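Local coordinates for protein SAM-dependent methyltransferase (Geobacter sulfurreducens, PDB 5BP7) that binds S-adenosyl-L-homocysteine and is probably a methyltransferase that uses S-adenosyl-L-methionine as methyl donor, at residues P27-F30 with T31-S35. Numbering follows the deposited sequence.
Sequences PRIF and TITES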
ATOM      1  N   PRO A  27      -8.455  -0.958 -12.891  1.00 53.22           N
ATOM      2  CA  PRO A  27      -8.213  -1.576 -14.208  1.00 53.05           C
ATOM      3  C   PRO A  27      -7.898  -3.063 -14.112  1.00 51.16           C
ATOM      4  O   PRO A  27      -7.255  -3.496 -13.155  1.00 49.03           O
ATOM      5  CB  PRO A  27      -6.994  -0.814 -14.736  1.00 53.85           C
ATOM      6  CG  PRO A  27      -6.996   0.484 -13.998  1.00 54.69           C
ATOM      7  CD  PRO A  27      -7.511   0.150 -12.632  1.00 53.76           C
ATOM      8  N   ARG A  28      -8.375  -3.832 -15.084  1.00 51.85           N
ATOM      9  CA  ARG A  28      -8.272  -5.304 -15.049  1.00 51.74           C
ATOM     10  C   ARG A  28      -6.869  -5.859 -14.916  1.00 50.71           C
ATOM     11  O   ARG A  28      -6.679  -6.895 -14.288  1.00 49.67           O
ATOM     12  CB  ARG A  28      -8.872  -5.935 -16.302  1.00 52.99           C
ATOM     13  CG  ARG A  28     -10.362  -6.107 -16.230  1.00 54.60           C
ATOM     14  CD  ARG A  28     -10.831  -6.874 -17.452  1.00 55.86           C
ATOM     15  NE  ARG A  28     -10.481  -8.289 -17.353  1.00 55.17           N
ATOM     16  CZ  ARG A  28     -10.227  -9.101 -18.375  1.00 55.48           C
ATOM     17  NH1 ARG A  28     -10.219  -8.670 -19.634  1.00 55.73           N
ATOM     18  NH2 ARG A  28      -9.936 -10.369 -18.120  1.00 55.93           N
ATOM     19  N   ILE A  29      -5.903  -5.185 -15.530  1.00 51.14           N
ATOM     20  CA  ILE A  29      -4.506  -5.603 -15.442  1.00 51.00           C
ATOM     21  C   ILE A  29      -4.033  -5.754 -13.979  1.00 50.00           C
ATOM     22  O   ILE A  29      -3.355  -6.726 -13.660  1.00 48.57           O
ATOM     23  CB  ILE A  29      -3.569  -4.675 -16.262  1.00 52.07           C
ATOM     24  CG1 ILE A  29      -2.183  -5.302 -16.407  1.00 52.37           C
ATOM     25  CG2 ILE A  29      -3.438  -3.275 -15.650  1.00 52.44           C
ATOM     26  CD1 ILE A  29      -2.141  -6.462 -17.376  1.00 53.11           C
ATOM     27  N   PHE A  30      -4.401  -4.807 -13.108  1.00 49.63           N
ATOM     28  CA  PHE A  30      -4.029  -4.865 -11.691  1.00 49.57           C
ATOM     29  C   PHE A  30      -4.647  -6.078 -11.017  1.00 47.02           C
ATOM     30  O   PHE A  30      -4.007  -6.777 -10.241  1.00 44.88           O
ATOM     31  CB  PHE A  30      -4.458  -3.590 -10.951  1.00 52.51           C
ATOM     32  CG  PHE A  30      -3.623  -2.394 -11.283  1.00 57.33           C
ATOM     33  CD1 PHE A  30      -2.317  -2.288 -10.798  1.00 59.73           C
ATOM     34  CD2 PHE A  30      -4.121  -1.362 -12.088  1.00 61.72           C
ATOM     35  CE1 PHE A  30      -1.528  -1.177 -11.111  1.00 62.04           C
ATOM     36  CE2 PHE A  30      -3.331  -0.251 -12.412  1.00 63.41           C
ATOM     37  CZ  PHE A  30      -2.040  -0.158 -11.918  1.00 63.47           C
ATOM     38  N   THR A  31      -5.922  -6.292 -11.305  1.00 46.85           N
ATOM     39  CA  THR A  31      -6.679  -7.444 -10.800  1.00 46.31           C
ATOM     40  C   THR A  31      -6.017  -8.760 -11.222  1.00 44.72           C
ATOM     41  O   THR A  31      -5.821  -9.651 -10.403  1.00 44.47           O
ATOM     42  CB  THR A  31      -8.146  -7.371 -11.290  1.00 47.73           C
ATOM     43  OG1 THR A  31      -8.694  -6.103 -10.915  1.00 49.36           O
ATOM     44  CG2 THR A  31      -8.995  -8.423 -10.650  1.00 48.99           C
ATOM     45  N   ILE A  32      -5.670  -8.849 -12.500  1.00 43.62           N
ATOM     46  CA  ILE A  32      -5.054 -10.047 -13.078  1.00 43.11           C
ATOM     47  C   ILE A  32      -3.678 -10.343 -12.459  1.00 41.73           C
ATOM     48  O   ILE A  32      -3.407 -11.472 -12.076  1.00 42.22           O
ATOM     49  CB  ILE A  32      -4.915  -9.898 -14.608  1.00 43.68           C
ATOM     50  CG1 ILE A  32      -6.286 -10.007 -15.274  1.00 44.80           C
ATOM     51  CG2 ILE A  32      -3.970 -10.938 -15.192  1.00 44.18           C
ATOM     52  CD1 ILE A  32      -6.341  -9.340 -16.636  1.00 45.65           C
ATOM     53  N   THR A  33      -2.823  -9.327 -12.363  1.00 39.79           N
ATOM     54  CA  THR A  33      -1.472  -9.530 -11.877  1.00 38.94           C
ATOM     55  C   THR A  33      -1.370  -9.707 -10.359  1.00 37.94           C
ATOM     56  O   THR A  33      -0.478 -10.400  -9.890  1.00 37.53           O
ATOM     57  CB  THR A  33      -0.551  -8.373 -12.274  1.00 38.94           C
ATOM     58  OG1 THR A  33      -1.027  -7.161 -11.683  1.00 38.29           O
ATOM     59  CG2 THR A  33      -0.486  -8.249 -13.794  1.00 39.79           C
ATOM     60  N   GLU A  34      -2.285  -9.096  -9.602  1.00 37.76           N
ATOM     61  CA  GLU A  34      -2.216  -9.118  -8.140  1.00 37.79           C
ATOM     62  C   GLU A  34      -3.303  -9.932  -7.420  1.00 37.84           C
ATOM     63  O   GLU A  34      -3.428  -9.833  -6.194  1.00 37.81           O
ATOM     64  CB  GLU A  34      -2.139  -7.688  -7.590  1.00 37.87           C
ATOM     65  CG  GLU A  34      -0.909  -6.943  -8.089  1.00 38.30           C
ATOM     66  CD  GLU A  34      -0.711  -5.590  -7.431  1.00 38.70           C
ATOM     67  OE1 GLU A  34      -0.097  -4.700  -8.064  1.00 39.22           O
ATOM     68  OE2 GLU A  34      -1.165  -5.424  -6.284  1.00 38.32           O
ATOM     69  N   SER A  35      -4.018 -10.796  -8.145  1.00 38.51           N
ATOM     70  CA  SER A  35      -5.079 -11.622  -7.542  1.00 38.81           C
ATOM     71  C   SER A  35      -4.602 -12.594  -6.463  1.00 38.54           C
ATOM     72  O   SER A  35      -5.372 -12.945  -5.583  1.00 38.95           O
ATOM     73  CB  SER A  35      -5.849 -12.415  -8.603  1.00 39.83           C
ATOM     74  OG  SER A  35      -4.997 -13.342  -9.225  1.00 40.22           O
TER
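I32 lies one helical turn after R28 and meets it through backbone and side chain. I32 N donates to R28 O over 2.8 Å. CD1 of I32 lies over one face of the R28 guanidinium, 4.0 Å from NH2. A bend at chi3 (74°) turns the R28 chain, and NH2 forms a salt bridge with D236. W229 of helix 212-232 touches both side chains.

One residue on, the bond repeats: T33 N reaches I29 O at 3.0 Å. The T33 hydroxyl OG1 also sits near this turn, 3.1 Å from I29 O and 3.3 Å from F30 O. CG2 of T33 packs 4.3 Å from I29 CG1.

E34 N donates to F30 O at 3.0 Å. The E34 carboxylate OE1 comes to the edge of the F30 ring, 4.3 Å from CD1. The extended E34 chain places OE1 on Y218 OH and OE2 on H40 ND1. H40 is an S-adenosyl-L-homocysteine-binding residue. E34 holds this ligand-binding side chain and so is second-shell to the ligand.

These are the successive i to i+4 bonds of a short alpha-helix, 28-34, beside the cofactor pocket of a Rossmann-like methyltransferase fold.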